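Local coordinates for protein lipase (Photobacterium sp. M37, PDB 2ORY) that probably hydrolyses the ester bonds of triacylglycerols, as a cold-adapted lipase of the class 3 family with an alpha/beta hydrolase fold, at residues Q48-E53 and I76-A81; S202-A207 and T229-S234; S234-P239 and Y310-G315. All coordinates share one frame; numbering follows the deposited sequence.

Along the chain, contact 1 closes before contact 2 opens, and contact 2 ends on Ser234, where contact 3 begins. Contacts 1 and 2 reach the same mixed sheet. Contact 1 pairs the outermost strand 52-63 with strand 66-78; contact 2 lies on strand 199-206, outermost at the other side. Their centres are about 23 Å apart. Contact 3 sets residues 234-239 against helix 304-319, and its centre is about 12 Å from that of contact 2. Contacts 2 and 3 touch through Ala207, which packs on Asp236 and His312. Residues 229-239 thus run from the sheet edge to the probable catalytic site. Contacts 1 and 3 are about 18 Å apart at their nearest atoms.

Contact 1 of 3, residues Q48-E53 and I76-A81; sequences QEDDWE and IQKKGA
Trp52 and Ile76 pack on the buried side of this contact. Ile76 CG2 lies 3.5 Å from Trp52 CB and equally close to CE3 of the indole, which it meets obliquely. Ile76 CG2 is anti to its own backbone N, and this torsion turns the methyl to the tryptophan. Lys78 shares the tryptophan's side of the sheet. Its CB is 3.8 Å from Trp52 CZ3, and its CD lies over one face of the ring. Phe12 of helix 5-15 meets the indole edge-to-face. The backbones are joined by a pair of hydrogen bonds between Glu53 and Gln77. Gln77 N gives to Glu53 O at 2.8 Å, and Glu53 N gives to Gln77 O at 3.0 Å.

The rim is looser and charged. At the edge of the tryptophan's side, the Lys78 chain bends at chi2 and chi3 and carries NZ to Asp50 OD1, 3.2 Å away, in a salt bridge whose hydrogen bond is weak. Lys78 NZ also has a long, weak ion pair with Glu84. On the face that carries Glu53, Lys79 CE comes 3.7 Å from Glu53 OE2. Lys79 NZ stays 4.4 Å from Glu53 OE2, beyond a salt bridge. Trp52 with Lys78 is a non-hydrogen-bonded pair and Glu53 with Gln77 a hydrogen-bonded one, the alternation of an antiparallel beta hairpin, here the one formed by strands 52-63 and 66-78.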
ATOM      1  N   GLN A  48     -18.635   7.615  -9.563  1.00 37.00           N
ATOM      2  CA  GLN A  48     -19.785   7.949 -10.401  1.00 45.33           C
ATOM      3  C   GLN A  48     -19.543   9.072 -11.411  1.00 47.69           C
ATOM      4  O   GLN A  48     -20.375   9.324 -12.283  1.00 46.08           O
ATOM      5  CB  GLN A  48     -20.984   8.317  -9.518  1.00 44.77           C
ATOM      6  CG  GLN A  48     -21.453   7.195  -8.601  1.00 55.16           C
ATOM      7  CD  GLN A  48     -22.487   7.659  -7.582  1.00 60.06           C
ATOM      8  OE1 GLN A  48     -22.294   8.664  -6.894  1.00 61.24           O
ATOM      9  NE2 GLN A  48     -23.585   6.915  -7.473  1.00 62.76           N
ATOM     10  N   GLU A  49     -18.407   9.742 -11.305  1.00 51.09           N
ATOM     11  CA  GLU A  49     -18.111  10.845 -12.207  1.00 52.87           C
ATOM     12  C   GLU A  49     -17.422  10.404 -13.495  1.00 53.15           C
ATOM     13  O   GLU A  49     -17.138  11.225 -14.371  1.00 55.49           O
ATOM     14  CB  GLU A  49     -17.253  11.880 -11.474  1.00 57.81           C
ATOM     15  CG  GLU A  49     -17.804  12.249 -10.098  1.00 59.44           C
ATOM     16  CD  GLU A  49     -17.022  13.359  -9.428  1.00 62.97           C
ATOM     17  OE1 GLU A  49     -15.786  13.218  -9.277  1.00 64.12           O
ATOM     18  OE2 GLU A  49     -17.646  14.372  -9.046  1.00 63.36           O
ATOM     19  N   ASP A  50     -17.145   9.110 -13.608  1.00 48.95           N
ATOM     20  CA  ASP A  50     -16.486   8.564 -14.797  1.00 47.41           C
ATOM     21  C   ASP A  50     -16.944   7.123 -14.968  1.00 44.65           C
ATOM     22  O   ASP A  50     -17.736   6.620 -14.178  1.00 46.92           O
ATOM     23  CB  ASP A  50     -14.958   8.583 -14.632  1.00 42.45           C
ATOM     24  CG  ASP A  50     -14.406   9.978 -14.396  1.00 44.59           C
ATOM     25  OD1 ASP A  50     -14.273  10.742 -15.375  1.00 43.56           O
ATOM     26  OD2 ASP A  50     -14.105  10.308 -13.228  1.00 40.61           O
ATOM     27  N   ASP A  51     -16.454   6.462 -16.006  1.00 44.17           N
ATOM     28  CA  ASP A  51     -16.811   5.078 -16.233  1.00 46.35           C
ATOM     29  C   ASP A  51     -15.544   4.254 -16.183  1.00 45.18           C
ATOM     30  O   ASP A  51     -14.704   4.300 -17.079  1.00 45.16           O
ATOM     31  CB  ASP A  51     -17.520   4.901 -17.576  1.00 53.64           C
ATOM     32  CG  ASP A  51     -18.978   4.475 -17.413  1.00 60.34           C
ATOM     33  OD1 ASP A  51     -19.227   3.392 -16.830  1.00 62.96           O
ATOM     34  OD2 ASP A  51     -19.875   5.225 -17.867  1.00 62.13           O
ATOM     35  N   TRP A  52     -15.410   3.502 -15.106  1.00 44.27           N
ATOM     36  CA  TRP A  52     -14.234   2.693 -14.909  1.00 39.86           C
ATOM     37  C   TRP A  52     -14.484   1.250 -15.276  1.00 39.74           C
ATOM     38  O   TRP A  52     -15.616   0.769 -15.198  1.00 40.78           O
ATOM     39  CB  TRP A  52     -13.803   2.797 -13.463  1.00 34.79           C
ATOM     40  CG  TRP A  52     -13.579   4.200 -13.030  1.00 33.18           C
ATOM     41  CD1 TRP A  52     -14.493   5.047 -12.470  1.00 34.72           C
ATOM     42  CD2 TRP A  52     -12.331   4.905 -13.041  1.00 32.28           C
ATOM     43  NE1 TRP A  52     -13.885   6.233 -12.114  1.00 30.99           N
ATOM     44  CE2 TRP A  52     -12.561   6.172 -12.456  1.00 29.64           C
ATOM     45  CE3 TRP A  52     -11.039   4.587 -13.484  1.00 31.18           C
ATOM     46  CZ2 TRP A  52     -11.549   7.119 -12.302  1.00 33.84           C
ATOM     47  CZ3 TRP A  52     -10.025   5.535 -13.330  1.00 36.08           C
ATOM     48  CH2 TRP A  52     -10.289   6.787 -12.740  1.00 33.64           C
ATOM     49  N   GLU A  53     -13.410   0.567 -15.650  1.00 33.84           N
ATOM     50  CA  GLU A  53     -13.461  -0.831 -16.046  1.00 34.19           C
ATOM     51  C   GLU A  53     -12.264  -1.593 -15.481  1.00 30.09           C
ATOM     52  O   GLU A  53     -11.113  -1.173 -15.645  1.00 28.23           O
ATOM     53  CB  GLU A  53     -13.434  -0.930 -17.579  1.00 36.81           C
ATOM     54  CG  GLU A  53     -13.480  -2.338 -18.117  1.00 41.44           C
ATOM     55  CD  GLU A  53     -14.854  -2.978 -17.972  1.00 53.93           C
ATOM     56  OE1 GLU A  53     -14.918  -4.232 -17.913  1.00 57.10           O
ATOM     57  OE2 GLU A  53     -15.869  -2.237 -17.932  1.00 48.25           O
ATOM     58  N   ILE A  76      -7.426  -0.739 -13.036  1.00 30.93           N
ATOM     59  CA  ILE A  76      -8.685  -0.119 -13.473  1.00 31.71           C
ATOM     60  C   ILE A  76      -8.326   0.837 -14.604  1.00 33.09           C
ATOM     61  O   ILE A  76      -7.340   1.565 -14.514  1.00 34.99           O
ATOM     62  CB  ILE A  76      -9.363   0.759 -12.375  1.00 27.33           C
ATOM     63  CG1 ILE A  76      -9.377   0.034 -11.033  1.00 33.93           C
ATOM     64  CG2 ILE A  76     -10.771   1.124 -12.786  1.00 29.74           C
ATOM     65  CD1 ILE A  76      -8.074   0.232 -10.257  1.00 40.10           C
ATOM     66  N   GLN A  77      -9.126   0.839 -15.657  1.00 35.83           N
ATOM     67  CA  GLN A  77      -8.895   1.731 -16.781  1.00 37.70           C
ATOM     68  C   GLN A  77     -10.085   2.671 -16.919  1.00 37.50           C
ATOM     69  O   GLN A  77     -11.233   2.231 -16.893  1.00 35.74           O
ATOM     70  CB  GLN A  77      -8.729   0.933 -18.078  1.00 38.33           C
ATOM     71  CG  GLN A  77      -8.589   1.810 -19.320  1.00 37.80           C
ATOM     72  CD  GLN A  77      -8.466   1.014 -20.611  1.00 42.08           C
ATOM     73  OE1 GLN A  77      -8.181   1.573 -21.671  1.00 43.80           O
ATOM     74  NE2 GLN A  77      -8.684  -0.294 -20.531  1.00 40.59           N
ATOM     75  N   LYS A  78      -9.810   3.962 -17.050  1.00 37.42           N
ATOM     76  CA  LYS A  78     -10.870   4.946 -17.230  1.00 40.53           C
ATOM     77  C   LYS A  78     -11.427   4.825 -18.652  1.00 41.19           C
ATOM     78  O   LYS A  78     -10.685   4.986 -19.621  1.00 40.49           O
ATOM     79  CB  LYS A  78     -10.318   6.357 -17.011  1.00 40.64           C
ATOM     80  CG  LYS A  78     -11.182   7.462 -17.615  1.00 43.35           C
ATOM     81  CD  LYS A  78     -11.711   8.427 -16.573  1.00 41.00           C
ATOM     82  CE  LYS A  78     -10.599   9.248 -15.949  1.00 41.68           C
ATOM     83  NZ  LYS A  78     -11.144  10.318 -15.065  1.00 35.90           N
ATOM     84  N   LYS A  79     -12.725   4.542 -18.779  1.00 45.32           N
ATOM     85  CA  LYS A  79     -13.363   4.401 -20.099  1.00 50.43           C
ATOM     86  C   LYS A  79     -13.164   5.653 -20.947  1.00 51.84           C
ATOM     87  O   LYS A  79     -13.112   6.763 -20.426  1.00 50.43           O
ATOM     88  CB  LYS A  79     -14.871   4.162 -19.959  1.00 53.55           C
ATOM     89  CG  LYS A  79     -15.291   2.792 -19.452  1.00 59.77           C
ATOM     90  CD  LYS A  79     -14.930   1.704 -20.437  1.00 62.02           C
ATOM     91  CE  LYS A  79     -15.889   0.531 -20.319  1.00 65.36           C
ATOM     92  NZ  LYS A  79     -17.282   0.896 -20.735  1.00 62.25           N
ATOM     93  N   GLY A  80     -13.075   5.475 -22.258  1.00 56.67           N
ATOM     94  CA  GLY A  80     -12.894   6.621 -23.131  1.00 62.07           C
ATOM     95  C   GLY A  80     -11.478   7.166 -23.117  1.00 63.86           C
ATOM     96  O   GLY A  80     -10.800   7.179 -24.147  1.00 68.68           O
ATOM     97  N   ALA A  81     -11.028   7.620 -21.954  1.00 63.05           N
ATOM     98  CA  ALA A  81      -9.682   8.155 -21.828  1.00 63.04           C
ATOM     99  C   ALA A  81      -8.688   7.126 -22.333  1.00 64.88           C
ATOM    100  O   ALA A  81      -8.611   6.013 -21.807  1.00 70.16           O
ATOM    101  CB  ALA A  81      -9.389   8.486 -20.383  1.00 62.42           C
TER

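Contact 2 of 3, residues S202-A207 and T229-S234; sequences STIPFA and TRIANS
Phe206 and Ile231 meet where a loop runs beside the outermost strand 199-206 of the alpha/beta hydrolase sheet. The loop segment 229-234 is not a regular strand, yet it follows the strand closely. Thr229 N gives a hydrogen bond to Thr203 O at 3.1 Å. Ile231 N gives one to Pro205 O at 3.2 Å. Ala207 N gives the third to Ile231 O, at 2.9 Å. The carbonyl of Ile231 also receives a CA-H...O contact from Phe206.

The side chain of Ile231 can be followed outward. Its CB sits 3.6 Å from Phe206 CD2. There it branches. CG2, anti to the backbone N, stays beside Phe206 CD2 and CE2. CG1 takes the other direction, with chi1 at -60°, and passes Phe206 CE2 more loosely. An extended chi2 then carries CD1 to the end of the chain. This methyl comes 3.5 Å from Phe206 CE2, approaching the ring obliquely, and it also touches Ile204 CG2. The isoleucine and the phenylalanine lie side by side and point the same way.

Other parts of the fold pack on the strand. Tyr316 of helix 304-319 and His173 touch Phe206, and Ser180 and Ser181 of helix 175-189 touch Pro205. Ala207 packs on Asp236 and His312 of the probable catalytic triad, so the residue that follows Phe206 borders that site.

On the other side of the loop backbone, Arg230 leads its guanidinium away to Lys287 O. Its CG still reaches Pro205 CG at 4.0 Å, where the two side chains cross at about a right angle.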
ATOM      1  N   SER A 202       3.097   7.568 -11.962  1.00 26.84           N
ATOM      2  CA  SER A 202       3.017   8.280 -10.691  1.00 25.03           C
ATOM      3  C   SER A 202       2.509   7.308  -9.634  1.00 25.62           C
ATOM      4  O   SER A 202       1.978   6.244  -9.955  1.00 27.85           O
ATOM      5  CB  SER A 202       2.033   9.437 -10.782  1.00 19.69           C
ATOM      6  OG  SER A 202       0.791   8.929 -11.219  1.00 26.58           O
ATOM      7  N   THR A 203       2.646   7.681  -8.370  1.00 24.76           N
ATOM      8  CA  THR A 203       2.167   6.817  -7.311  1.00 23.69           C
ATOM      9  C   THR A 203       1.724   7.592  -6.082  1.00 23.26           C
ATOM     10  O   THR A 203       2.362   8.573  -5.686  1.00 23.79           O
ATOM     11  CB  THR A 203       3.254   5.786  -6.903  1.00 25.45           C
ATOM     12  OG1 THR A 203       2.755   4.955  -5.852  1.00 22.66           O
ATOM     13  CG2 THR A 203       4.515   6.488  -6.427  1.00 19.37           C
ATOM     14  N   ILE A 204       0.612   7.153  -5.500  1.00 22.45           N
ATOM     15  CA  ILE A 204       0.074   7.751  -4.289  1.00 23.37           C
ATOM     16  C   ILE A 204      -0.108   6.627  -3.276  1.00 20.91           C
ATOM     17  O   ILE A 204      -1.163   6.003  -3.192  1.00 24.46           O
ATOM     18  CB  ILE A 204      -1.284   8.469  -4.554  1.00 27.88           C
ATOM     19  CG1 ILE A 204      -1.061   9.624  -5.527  1.00 28.44           C
ATOM     20  CG2 ILE A 204      -1.835   9.079  -3.254  1.00 22.15           C
ATOM     21  CD1 ILE A 204      -2.326  10.434  -5.835  1.00 24.80           C
ATOM     22  N   PRO A 205       0.943   6.332  -2.508  1.00 23.62           N
ATOM     23  CA  PRO A 205       0.911   5.272  -1.492  1.00 23.75           C
ATOM     24  C   PRO A 205       0.487   5.786  -0.125  1.00 24.07           C
ATOM     25  O   PRO A 205       1.036   6.769   0.362  1.00 27.68           O
ATOM     26  CB  PRO A 205       2.346   4.778  -1.479  1.00 21.22           C
ATOM     27  CG  PRO A 205       3.109   6.068  -1.673  1.00 23.95           C
ATOM     28  CD  PRO A 205       2.316   6.834  -2.709  1.00 18.53           C
ATOM     29  N   PHE A 206      -0.479   5.107   0.489  1.00 23.75           N
ATOM     30  CA  PHE A 206      -0.980   5.483   1.808  1.00 20.83           C
ATOM     31  C   PHE A 206      -0.467   4.577   2.920  1.00 22.35           C
ATOM     32  O   PHE A 206      -0.252   3.383   2.710  1.00 26.41           O
ATOM     33  CB  PHE A 206      -2.517   5.405   1.866  1.00 20.63           C
ATOM     34  CG  PHE A 206      -3.231   6.307   0.892  1.00 22.81           C
ATOM     35  CD1 PHE A 206      -3.398   5.930  -0.444  1.00 21.46           C
ATOM     36  CD2 PHE A 206      -3.716   7.544   1.301  1.00 22.23           C
ATOM     37  CE1 PHE A 206      -4.031   6.773  -1.358  1.00 23.20           C
ATOM     38  CE2 PHE A 206      -4.351   8.399   0.390  1.00 16.72           C
ATOM     39  CZ  PHE A 206      -4.505   8.009  -0.939  1.00 22.63           C
ATOM     40  N   ALA A 207      -0.252   5.165   4.094  1.00 23.63           N
ATOM     41  CA  ALA A 207       0.095   4.420   5.296  1.00 20.56           C
ATOM     42  C   ALA A 207       1.122   3.304   5.174  1.00 23.58           C
ATOM     43  O   ALA A 207       1.012   2.269   5.845  1.00 22.12           O
ATOM     44  CB  ALA A 207      -1.197   3.847   5.863  1.00 13.76           C
ATOM     45  N   THR A 229       3.083  11.130  -4.147  1.00 27.92           N
ATOM     46  CA  THR A 229       2.480  11.839  -3.028  1.00 27.47           C
ATOM     47  C   THR A 229       2.298  10.807  -1.919  1.00 24.75           C
ATOM     48  O   THR A 229       1.393   9.987  -1.973  1.00 28.32           O
ATOM     49  CB  THR A 229       1.106  12.439  -3.403  1.00 30.82           C
ATOM     50  OG1 THR A 229       1.288  13.398  -4.450  1.00 31.65           O
ATOM     51  CG2 THR A 229       0.455  13.126  -2.183  1.00 20.56           C
ATOM     52  N   ARG A 230       3.171  10.845  -0.923  1.00 29.08           N
ATOM     53  CA  ARG A 230       3.131   9.898   0.200  1.00 30.62           C
ATOM     54  C   ARG A 230       2.193  10.419   1.281  1.00 26.53           C
ATOM     55  O   ARG A 230       2.463  11.442   1.907  1.00 28.10           O
ATOM     56  CB  ARG A 230       4.538   9.731   0.782  1.00 33.49           C
ATOM     57  CG  ARG A 230       4.959   8.299   1.057  1.00 38.10           C
ATOM     58  CD  ARG A 230       5.266   8.078   2.508  1.00 29.37           C
ATOM     59  NE  ARG A 230       6.218   9.036   3.054  1.00 27.92           N
ATOM     60  CZ  ARG A 230       6.390   9.235   4.358  1.00 30.16           C
ATOM     61  NH1 ARG A 230       5.674   8.533   5.232  1.00 26.95           N
ATOM     62  NH2 ARG A 230       7.258  10.142   4.789  1.00 26.51           N
ATOM     63  N   ILE A 231       1.100   9.709   1.512  1.00 25.77           N
ATOM     64  CA  ILE A 231       0.127  10.149   2.502  1.00 23.54           C
ATOM     65  C   ILE A 231       0.149   9.282   3.755  1.00 23.80           C
ATOM     66  O   ILE A 231      -0.134   8.086   3.703  1.00 16.83           O
ATOM     67  CB  ILE A 231      -1.293  10.195   1.859  1.00 24.52           C
ATOM     68  CG1 ILE A 231      -1.269  11.184   0.672  1.00 29.77           C
ATOM     69  CG2 ILE A 231      -2.339  10.617   2.890  1.00 28.20           C
ATOM     70  CD1 ILE A 231      -2.581  11.357  -0.071  1.00 28.40           C
ATOM     71  N   ALA A 232       0.531   9.902   4.875  1.00 24.15           N
ATOM     72  CA  ALA A 232       0.596   9.231   6.172  1.00 22.34           C
ATOM     73  C   ALA A 232      -0.093  10.043   7.258  1.00 27.02           C
ATOM     74  O   ALA A 232       0.040  11.269   7.310  1.00 25.01           O
ATOM     75  CB  ALA A 232       2.021   8.996   6.577  1.00 17.78           C
ATOM     76  N   ASN A 233      -0.822   9.339   8.118  1.00 29.66           N
ATOM     77  CA  ASN A 233      -1.526   9.923   9.262  1.00 27.78           C
ATOM     78  C   ASN A 233      -0.457  10.013  10.366  1.00 28.11           C
ATOM     79  O   ASN A 233       0.260   9.046  10.615  1.00 24.82           O
ATOM     80  CB  ASN A 233      -2.686   8.982   9.648  1.00 27.58           C
ATOM     81  CG  ASN A 233      -3.318   9.301  11.018  1.00 29.32           C
ATOM     82  OD1 ASN A 233      -2.930  10.244  11.710  1.00 31.64           O
ATOM     83  ND2 ASN A 233      -4.294   8.488  11.405  1.00 24.17           N
ATOM     84  N   SER A 234      -0.320  11.171  11.007  1.00 24.71           N
ATOM     85  CA  SER A 234       0.697  11.316  12.052  1.00 22.97           C
ATOM     86  C   SER A 234       0.540  10.347  13.228  1.00 24.36           C
ATOM     87  O   SER A 234       1.520  10.025  13.911  1.00 26.89           O
ATOM     88  CB  SER A 234       0.714  12.753  12.597  1.00 25.74           C
ATOM     89  OG  SER A 234      -0.516  13.090  13.233  1.00 27.70           O
TER

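Contact 3 of 3, residues S234-P239 and Y310-G315; sequences SLDIVP and YQHVVG
Two groups grip Asp236 OD2. His312 ND1 gives it a hydrogen bond of 2.8 Å, nearly straight at 166°. Tyr316 OH is also hydrogen-bonded to it. The histidine nitrogen lies on the syn side of OD2, tilted out of the carboxylate plane, and the oxygen lies close to the plane of the imidazole, at its edge. The carboxylate and ring planes are turned 49° from each other. Asp236 OD1 is held separately: Val238 N gives to it at 3.2 Å from above the carboxylate plane, which closes an Asx turn. Both oxygens thus have partners, and the bonds together restrain the rotation of the carboxylate.

The far nitrogen of the ring, His312 NE2, is hydrogen-bonded to Ser174 OG, so Ser174, His312 and Asp236 fit the Ser-His-Asp catalytic triad of alpha/beta hydrolases, with Ser174 probably the nucleophile on its elbow. With CG anti to the backbone N, the His312 ring swings out from helix 304-319 and sets ND1 against Asp236.

Val238 covers one face of the imidazole. Its CG2 stands 3.5 Å from the centroid of the His312 ring, 16° off the normal, in a CH-pi contact. Gln311, the residue before His312, lies alongside Leu235. Leu235 CB is 3.7 Å from Gln311 OE1, and Asn233 ND2 is hydrogen-bonded to that same oxygen. Leu235 O touches Gln311 CB at 3.6 Å.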
ATOM      1  N   SER A 234      -0.320  11.171  11.007  1.00 24.71           N
ATOM      2  CA  SER A 234       0.697  11.316  12.052  1.00 22.97           C
ATOM      3  C   SER A 234       0.540  10.347  13.228  1.00 24.36           C
ATOM      4  O   SER A 234       1.520  10.025  13.911  1.00 26.89           O
ATOM      5  CB  SER A 234       0.714  12.753  12.597  1.00 25.74           C
ATOM      6  OG  SER A 234      -0.516  13.090  13.233  1.00 27.70           O
ATOM      7  N   LEU A 235      -0.676   9.878  13.479  1.00 22.21           N
ATOM      8  CA  LEU A 235      -0.873   8.967  14.601  1.00 27.26           C
ATOM      9  C   LEU A 235      -0.952   7.502  14.192  1.00 27.55           C
ATOM     10  O   LEU A 235      -1.217   6.629  15.018  1.00 26.67           O
ATOM     11  CB  LEU A 235      -2.115   9.355  15.400  1.00 26.08           C
ATOM     12  CG  LEU A 235      -2.157  10.750  16.030  1.00 33.74           C
ATOM     13  CD1 LEU A 235      -3.475  10.877  16.802  1.00 34.12           C
ATOM     14  CD2 LEU A 235      -0.967  10.980  16.967  1.00 29.74           C
ATOM     15  N   ASP A 236      -0.726   7.237  12.912  1.00 28.30           N
ATOM     16  CA  ASP A 236      -0.732   5.866  12.420  1.00 28.24           C
ATOM     17  C   ASP A 236       0.678   5.340  12.670  1.00 28.94           C
ATOM     18  O   ASP A 236       1.650   5.907  12.169  1.00 31.52           O
ATOM     19  CB  ASP A 236      -1.058   5.845  10.922  1.00 24.21           C
ATOM     20  CG  ASP A 236      -0.990   4.446  10.316  1.00 23.83           C
ATOM     21  OD1 ASP A 236      -0.876   3.457  11.068  1.00 21.07           O
ATOM     22  OD2 ASP A 236      -1.059   4.336   9.074  1.00 25.03           O
ATOM     23  N   ILE A 237       0.799   4.266  13.445  1.00 27.04           N
ATOM     24  CA  ILE A 237       2.120   3.707  13.745  1.00 26.19           C
ATOM     25  C   ILE A 237       2.825   3.011  12.572  1.00 21.67           C
ATOM     26  O   ILE A 237       4.051   3.003  12.512  1.00 25.77           O
ATOM     27  CB  ILE A 237       2.085   2.688  14.932  1.00 27.52           C
ATOM     28  CG1 ILE A 237       1.188   1.511  14.574  1.00 31.89           C
ATOM     29  CG2 ILE A 237       1.599   3.355  16.220  1.00 26.78           C
ATOM     30  CD1 ILE A 237       1.113   0.459  15.641  1.00 26.44           C
ATOM     31  N   VAL A 238       2.078   2.451  11.632  1.00 18.89           N
ATOM     32  CA  VAL A 238       2.688   1.724  10.508  1.00 19.59           C
ATOM     33  C   VAL A 238       3.824   2.418   9.764  1.00 21.41           C
ATOM     34  O   VAL A 238       4.894   1.836   9.579  1.00 24.98           O
ATOM     35  CB  VAL A 238       1.612   1.298   9.528  1.00 20.04           C
ATOM     36  CG1 VAL A 238       2.232   0.671   8.273  1.00 20.35           C
ATOM     37  CG2 VAL A 238       0.705   0.319  10.233  1.00 19.94           C
ATOM     38  N   PRO A 239       3.611   3.666   9.317  1.00 22.84           N
ATOM     39  CA  PRO A 239       4.674   4.378   8.609  1.00 22.15           C
ATOM     40  C   PRO A 239       5.896   4.588   9.488  1.00 20.48           C
ATOM     41  O   PRO A 239       6.945   4.977   8.982  1.00 21.61           O
ATOM     42  CB  PRO A 239       4.023   5.712   8.259  1.00 15.10           C
ATOM     43  CG  PRO A 239       2.622   5.343   8.065  1.00 17.28           C
ATOM     44  CD  PRO A 239       2.358   4.430   9.238  1.00 17.78           C
ATOM     45  N   TYR A 310      -7.438   1.725  14.432  1.00 26.16           N
ATOM     46  CA  TYR A 310      -8.368   2.781  14.053  1.00 23.29           C
ATOM     47  C   TYR A 310      -7.643   3.819  13.221  1.00 23.75           C
ATOM     48  O   TYR A 310      -8.110   4.202  12.153  1.00 23.14           O
ATOM     49  CB  TYR A 310      -8.951   3.453  15.301  1.00 26.13           C
ATOM     50  CG  TYR A 310      -9.884   4.609  14.991  1.00 26.60           C
ATOM     51  CD1 TYR A 310     -11.229   4.386  14.726  1.00 22.96           C
ATOM     52  CD2 TYR A 310      -9.409   5.923  14.927  1.00 27.57           C
ATOM     53  CE1 TYR A 310     -12.088   5.435  14.403  1.00 26.87           C
ATOM     54  CE2 TYR A 310     -10.268   6.997  14.605  1.00 26.34           C
ATOM     55  CZ  TYR A 310     -11.606   6.735  14.344  1.00 31.23           C
ATOM     56  OH  TYR A 310     -12.478   7.761  14.027  1.00 33.12           O
ATOM     57  N   GLN A 311      -6.494   4.257  13.724  1.00 22.55           N
ATOM     58  CA  GLN A 311      -5.712   5.271  13.044  1.00 25.31           C
ATOM     59  C   GLN A 311      -5.233   4.811  11.670  1.00 25.69           C
ATOM     60  O   GLN A 311      -5.170   5.613  10.737  1.00 25.27           O
ATOM     61  CB  GLN A 311      -4.515   5.684  13.897  1.00 16.78           C
ATOM     62  CG  GLN A 311      -4.860   6.357  15.223  1.00 23.40           C
ATOM     63  CD  GLN A 311      -5.565   7.696  15.057  1.00 27.66           C
ATOM     64  OE1 GLN A 311      -5.381   8.388  14.053  1.00 29.49           O
ATOM     65  NE2 GLN A 311      -6.367   8.075  16.053  1.00 22.66           N
ATOM     66  N   HIS A 312      -4.918   3.522  11.551  1.00 22.97           N
ATOM     67  CA  HIS A 312      -4.414   2.957  10.298  1.00 22.90           C
ATOM     68  C   HIS A 312      -5.471   2.748   9.239  1.00 24.34           C
ATOM     69  O   HIS A 312      -5.228   2.984   8.050  1.00 21.83           O
ATOM     70  CB  HIS A 312      -3.733   1.624  10.580  1.00 22.40           C
ATOM     71  CG  HIS A 312      -3.012   1.040   9.404  1.00 27.89           C
ATOM     72  ND1 HIS A 312      -2.091   1.754   8.668  1.00 23.68           N
ATOM     73  CD2 HIS A 312      -3.000  -0.218   8.901  1.00 21.95           C
ATOM     74  CE1 HIS A 312      -1.537   0.959   7.770  1.00 26.29           C
ATOM     75  NE2 HIS A 312      -2.070  -0.242   7.892  1.00 29.05           N
ATOM     76  N   VAL A 313      -6.646   2.311   9.668  1.00 20.93           N
ATOM     77  CA  VAL A 313      -7.709   2.009   8.729  1.00 25.04           C
ATOM     78  C   VAL A 313      -8.781   3.066   8.649  1.00 27.95           C
ATOM     79  O   VAL A 313      -9.139   3.497   7.554  1.00 27.79           O
ATOM     80  CB  VAL A 313      -8.353   0.651   9.076  1.00 24.50           C
ATOM     81  CG1 VAL A 313      -9.453   0.291   8.083  1.00 31.47           C
ATOM     82  CG2 VAL A 313      -7.288  -0.404   9.061  1.00 26.33           C
ATOM     83  N   VAL A 314      -9.289   3.504   9.796  1.00 28.06           N
ATOM     84  CA  VAL A 314     -10.330   4.517   9.775  1.00 31.28           C
ATOM     85  C   VAL A 314      -9.761   5.919   9.574  1.00 26.76           C
ATOM     86  O   VAL A 314     -10.379   6.768   8.935  1.00 27.21           O
ATOM     87  CB  VAL A 314     -11.160   4.486  11.083  1.00 32.93           C
ATOM     88  CG1 VAL A 314     -12.350   5.419  10.963  1.00 32.38           C
ATOM     89  CG2 VAL A 314     -11.646   3.092  11.350  1.00 32.10           C
ATOM     90  N   GLY A 315      -8.564   6.135  10.102  1.00 28.55           N
ATOM     91  CA  GLY A 315      -7.909   7.428  10.028  1.00 28.55           C
ATOM     92  C   GLY A 315      -7.876   8.141   8.692  1.00 35.14           C
ATOM     93  O   GLY A 315      -8.247   9.320   8.594  1.00 33.82           O
TER